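Local coordinates for protein N5-carboxyaminoimidazole ribonucleotide synthetase (PDB 3QFF) that probably uses ATP and bicarbonate to carboxylate aminoimidazole ribonucleotide, giving N5-carboxyaminoimidazole ribonucleotide in purine biosynthesis, at residues Met7-Ile19 with Gly296-Gly308. Sequence-based numbering, arbitrary orientation.
Sequences MTRIILPGKTIGI and GQHIRAICNLPLG
Asn304 reaches across to the N-terminal chain at Met7 and Arg9 with its side-chain amide. ND2 of Asn304 gives a bent hydrogen bond (131° at the hydrogen) to O of Met7 at 3.0 Å. It arrives above the plane of that carbonyl, not on a lone pair. ND2 of Asn304 also makes a weak bond to O of Arg9, 3.4 Å away. With chi1 at -159°, CG of Asn304 points opposite the backbone N, and this carries the amide to the two carbonyls. Its OD1 bonds Ser206, so both ends of the amide are held.

The backbones also join directly. N of Ile11 donates to O of Cys303 at 3.0 Å, almost straight at 167°. CA of Ile10 adds a C-H...O contact to that oxygen. One water donates to O of Arg9 and to O of Ile302, bridging the segments.

O of Ile302 and O of Cys303 lie at the C-terminal end of helix 294-303, which closes in a Schellman motif. Asn304, with positive phi, is its C-prime residue; N of Leu305 returns to O of Arg300. The contact ties the N-terminal chain and first strand of the Rossmann-like preATP-grasp domain to a helix that follows the ATP-grasp strands.

Apolar packing does the rest. CD1 of Ile17 sits 3.8 Å from CG2 of Ile299 and also touches SG of Cys303. CB of Ile11 lies 3.9 Å from SG of Cys303. The side chains of Ile10 and Leu305 cross at about a right angle, CG2 of Ile10 against CD2 of Leu305 at 3.9 Å. Asn334 of the second subunit packs on Ile10, and Val333 of that subunit on Pro306.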
loop_
_atom_site.group_PDB
_atom_site.type_symbol
_atom_site.label_atom_id
_atom_site.label_comp_id
_atom_site.label_asym_id
_atom_site.label_seq_id
_atom_site.Cartn_x
_atom_site.Cartn_y
_atom_site.Cartn_z
ATOM N N MET A 7 -24.644 9.858 -8.268
ATOM C CA MET A 7 -25.068 8.837 -9.273
ATOM C C MET A 7 -24.914 7.428 -8.710
ATOM O O MET A 7 -24.237 7.222 -7.704
ATOM C CB MET A 7 -24.291 8.999 -10.591
ATOM C CG MET A 7 -24.640 7.985 -11.693
ATOM S SD MET A 7 -26.407 7.786 -12.049
ATOM C CE MET A 7 -26.360 6.639 -13.435
ATOM N N THR A 8 -25.561 6.469 -9.361
ATOM C CA THR A 8 -25.589 5.093 -8.892
ATOM C C THR A 8 -24.490 4.232 -9.540
ATOM O O THR A 8 -24.261 3.101 -9.100
ATOM C CB THR A 8 -26.983 4.431 -9.134
ATOM O OG1 THR A 8 -27.934 5.409 -9.595
ATOM C CG2 THR A 8 -27.492 3.784 -7.856
ATOM N N ARG A 9 -23.818 4.761 -10.566
ATOM C CA ARG A 9 -22.860 3.965 -11.373
ATOM C C ARG A 9 -21.578 3.567 -10.621
ATOM O O ARG A 9 -20.768 4.424 -10.239
ATOM C CB ARG A 9 -22.510 4.703 -12.659
ATOM C CG ARG A 9 -21.683 3.892 -13.666
ATOM C CD ARG A 9 -21.841 4.527 -15.042
ATOM N NE ARG A 9 -21.008 3.898 -16.051
ATOM C CZ ARG A 9 -21.058 4.182 -17.349
ATOM N NH1 ARG A 9 -21.905 5.097 -17.813
ATOM N NH2 ARG A 9 -20.253 3.547 -18.184
ATOM N N ILE A 10 -21.410 2.260 -10.433
ATOM C CA ILE A 10 -20.281 1.701 -9.697
ATOM C C ILE A 10 -19.411 0.877 -10.628
ATOM O O ILE A 10 -19.921 0.093 -11.434
ATOM C CB ILE A 10 -20.767 0.813 -8.520
ATOM C CG1 ILE A 10 -21.548 1.656 -7.498
ATOM C CG2 ILE A 10 -19.586 0.078 -7.854
ATOM C CD1 ILE A 10 -22.329 0.814 -6.455
ATOM N N ILE A 11 -18.098 1.068 -10.526
ATOM C CA ILE A 11 -17.121 0.266 -11.275
ATOM C C ILE A 11 -16.492 -0.760 -10.324
ATOM O O ILE A 11 -15.660 -0.413 -9.473
ATOM C CB ILE A 11 -16.023 1.146 -11.920
ATOM C CG1 ILE A 11 -16.618 2.323 -12.715
ATOM C CG2 ILE A 11 -15.059 0.304 -12.760
ATOM C CD1 ILE A 11 -17.538 1.908 -13.940
ATOM N N LEU A 12 -16.896 -2.016 -10.486
ATOM C CA LEU A 12 -16.518 -3.083 -9.560
ATOM C C LEU A 12 -15.092 -3.589 -9.735
ATOM O O LEU A 12 -14.554 -3.587 -10.847
ATOM C CB LEU A 12 -17.494 -4.267 -9.677
ATOM C CG LEU A 12 -18.922 -4.029 -9.191
ATOM C CD1 LEU A 12 -19.845 -5.219 -9.539
ATOM C CD2 LEU A 12 -18.943 -3.699 -7.690
ATOM N N PRO A 13 -14.481 -4.054 -8.634
ATOM C CA PRO A 13 -13.216 -4.793 -8.716
ATOM C C PRO A 13 -13.258 -5.816 -9.836
ATOM O O PRO A 13 -14.287 -6.472 -10.028
ATOM C CB PRO A 13 -13.153 -5.489 -7.373
ATOM C CG PRO A 13 -13.785 -4.457 -6.428
ATOM C CD PRO A 13 -14.918 -3.862 -7.234
ATOM N N GLY A 14 -12.166 -5.916 -10.597
ATOM C CA GLY A 14 -12.104 -6.842 -11.720
ATOM C C GLY A 14 -12.171 -6.108 -13.046
ATOM O O GLY A 14 -11.686 -6.607 -14.054
ATOM N N LYS A 15 -12.757 -4.912 -13.043
ATOM C CA LYS A 15 -12.802 -4.082 -14.250
ATOM C C LYS A 15 -11.455 -3.398 -14.469
ATOM O O LYS A 15 -10.595 -3.413 -13.587
ATOM C CB LYS A 15 -13.908 -3.025 -14.147
ATOM C CG LYS A 15 -15.327 -3.572 -13.986
ATOM C CD LYS A 15 -15.849 -4.240 -15.263
ATOM C CE LYS A 15 -17.372 -4.376 -15.215
ATOM N NZ LYS A 15 -17.772 -5.164 -14.009
ATOM N N THR A 16 -11.304 -2.768 -15.632
ATOM C CA THR A 16 -10.074 -2.089 -16.022
ATOM C C THR A 16 -10.189 -0.581 -15.818
ATOM O O THR A 16 -11.121 0.074 -16.328
ATOM C CB THR A 16 -9.719 -2.370 -17.513
ATOM O OG1 THR A 16 -9.637 -3.784 -17.729
ATOM C CG2 THR A 16 -8.403 -1.705 -17.919
ATOM N N ILE A 17 -9.227 -0.043 -15.084
ATOM C CA ILE A 17 -9.054 1.388 -14.994
ATOM C C ILE A 17 -7.952 1.826 -15.958
ATOM O O ILE A 17 -6.808 1.332 -15.898
ATOM C CB ILE A 17 -8.717 1.831 -13.550
ATOM C CG1 ILE A 17 -9.830 1.380 -12.591
ATOM C CG2 ILE A 17 -8.498 3.347 -13.514
ATOM C CD1 ILE A 17 -9.481 1.528 -11.110
ATOM N N GLY A 18 -8.309 2.754 -16.835
ATOM C CA GLY A 18 -7.392 3.329 -17.807
ATOM C C GLY A 18 -6.887 4.684 -17.354
ATOM O O GLY A 18 -7.671 5.562 -16.971
ATOM N N ILE A 19 -5.573 4.856 -17.418
ATOM C CA ILE A 19 -4.927 6.067 -16.932
ATOM C C ILE A 19 -4.196 6.780 -18.076
ATOM O O ILE A 19 -3.379 6.175 -18.782
ATOM C CB ILE A 19 -3.921 5.752 -15.789
ATOM C CG1 ILE A 19 -4.622 4.980 -14.651
ATOM C CG2 ILE A 19 -3.251 7.056 -15.293
ATOM C CD1 ILE A 19 -3.696 4.495 -13.520
ATOM N N GLY A 296 -5.588 5.458 -2.959
ATOM C CA GLY A 296 -6.738 4.598 -2.647
ATOM C C GLY A 296 -8.043 5.385 -2.671
ATOM O O GLY A 296 -9.080 4.867 -3.119
ATOM N N GLN A 297 -8.000 6.630 -2.192
ATOM C CA GLN A 297 -9.178 7.513 -2.211
ATOM C C GLN A 297 -9.614 7.865 -3.623
ATOM O O GLN A 297 -10.803 7.830 -3.937
ATOM C CB GLN A 297 -8.948 8.803 -1.401
ATOM C CG GLN A 297 -8.887 8.599 0.099
ATOM C CD GLN A 297 -10.244 8.223 0.719
ATOM O OE1 GLN A 297 -10.893 7.256 0.302
ATOM N NE2 GLN A 297 -10.658 8.977 1.728
ATOM N N HIS A 298 -8.653 8.205 -4.474
ATOM C CA HIS A 298 -8.947 8.604 -5.851
ATOM C C HIS A 298 -9.625 7.462 -6.617
ATOM O O HIS A 298 -10.618 7.684 -7.337
ATOM C CB HIS A 298 -7.671 9.058 -6.578
ATOM C CG HIS A 298 -7.919 9.533 -7.978
ATOM N ND1 HIS A 298 -8.363 10.804 -8.269
ATOM C CD2 HIS A 298 -7.785 8.901 -9.168
ATOM C CE1 HIS A 298 -8.493 10.937 -9.577
ATOM N NE2 HIS A 298 -8.164 9.788 -10.145
ATOM N N ILE A 299 -9.092 6.249 -6.458
ATOM C CA ILE A 299 -9.698 5.069 -7.091
ATOM C C ILE A 299 -11.152 4.860 -6.620
ATOM O O ILE A 299 -12.063 4.693 -7.447
ATOM C CB ILE A 299 -8.851 3.779 -6.881
ATOM C CG1 ILE A 299 -7.477 3.896 -7.570
ATOM C CG2 ILE A 299 -9.601 2.546 -7.408
ATOM C CD1 ILE A 299 -7.523 4.320 -9.062
ATOM N N ARG A 300 -11.368 4.889 -5.302
ATOM C CA ARG A 300 -12.718 4.736 -4.729
ATOM C C ARG A 300 -13.663 5.809 -5.240
ATOM O O ARG A 300 -14.807 5.509 -5.537
ATOM C CB ARG A 300 -12.698 4.784 -3.200
ATOM C CG ARG A 300 -11.992 3.613 -2.552
ATOM C CD ARG A 300 -11.652 3.912 -1.073
ATOM N NE ARG A 300 -11.291 2.692 -0.353
ATOM C CZ ARG A 300 -10.090 2.102 -0.379
ATOM N NH1 ARG A 300 -9.096 2.610 -1.094
ATOM N NH2 ARG A 300 -9.879 0.979 0.315
ATOM N N ALA A 301 -13.180 7.049 -5.325
ATOM C CA ALA A 301 -13.985 8.185 -5.765
ATOM C C ALA A 301 -14.505 8.033 -7.199
ATOM O O ALA A 301 -15.694 8.264 -7.464
ATOM C CB ALA A 301 -13.196 9.517 -5.627
ATOM N N ILE A 302 -13.620 7.662 -8.120
ATOM C CA ILE A 302 -14.018 7.552 -9.521
ATOM C C ILE A 302 -14.843 6.282 -9.794
ATOM O O ILE A 302 -15.664 6.261 -10.713
ATOM C CB ILE A 302 -12.822 7.660 -10.498
ATOM C CG1 ILE A 302 -11.882 6.464 -10.343
ATOM C CG2 ILE A 302 -12.102 9.032 -10.323
ATOM C CD1 ILE A 302 -10.829 6.347 -11.442
ATOM N N CYS A 303 -14.601 5.233 -9.012
ATOM C CA CYS A 303 -15.333 3.979 -9.153
ATOM C C CYS A 303 -16.637 4.004 -8.356
ATOM O O CYS A 303 -17.440 3.070 -8.449
ATOM C CB CYS A 303 -14.481 2.781 -8.707
ATOM S SG CYS A 303 -13.046 2.427 -9.753
ATOM N N ASN A 304 -16.838 5.074 -7.578
ATOM C CA ASN A 304 -18.025 5.249 -6.733
ATOM C C ASN A 304 -18.154 4.159 -5.662
ATOM O O ASN A 304 -19.230 3.618 -5.416
ATOM C CB ASN A 304 -19.300 5.380 -7.592
ATOM C CG ASN A 304 -20.453 6.052 -6.850
ATOM O OD1 ASN A 304 -20.243 6.795 -5.886
ATOM N ND2 ASN A 304 -21.685 5.795 -7.306
ATOM N N LEU A 305 -17.033 3.818 -5.039
ATOM C CA LEU A 305 -17.049 2.981 -3.840
ATOM C C LEU A 305 -17.123 3.893 -2.618
ATOM O O LEU A 305 -16.839 5.099 -2.718
ATOM C CB LEU A 305 -15.787 2.118 -3.776
ATOM C CG LEU A 305 -15.393 1.358 -5.046
ATOM C CD1 LEU A 305 -14.058 0.683 -4.831
ATOM C CD2 LEU A 305 -16.474 0.326 -5.443
ATOM N N PRO A 306 -17.510 3.346 -1.459
ATOM C CA PRO A 306 -17.463 4.196 -0.265
ATOM C C PRO A 306 -16.038 4.716 -0.035
ATOM O O PRO A 306 -15.061 3.985 -0.263
ATOM C CB PRO A 306 -17.846 3.229 0.853
ATOM C CG PRO A 306 -18.681 2.183 0.168
ATOM C CD PRO A 306 -17.933 1.969 -1.122
ATOM N N LEU A 307 -15.921 5.969 0.396
ATOM C CA LEU A 307 -14.611 6.543 0.644
ATOM C C LEU A 307 -14.040 5.994 1.951
ATOM O O LEU A 307 -14.787 5.670 2.859
ATOM C CB LEU A 307 -14.672 8.077 0.651
ATOM C CG LEU A 307 -15.148 8.740 -0.652
ATOM C CD1 LEU A 307 -15.146 10.275 -0.525
ATOM C CD2 LEU A 307 -14.323 8.291 -1.888
ATOM N N GLY A 308 -12.720 5.874 2.034
ATOM C CA GLY A 308 -12.098 5.468 3.292
ATOM C C GLY A 308 -11.878 6.644 4.229
ATOM O O GLY A 308 -12.077 7.793 3.850
HETATM O O HOH W 1 -18.258 5.342 -11.046
#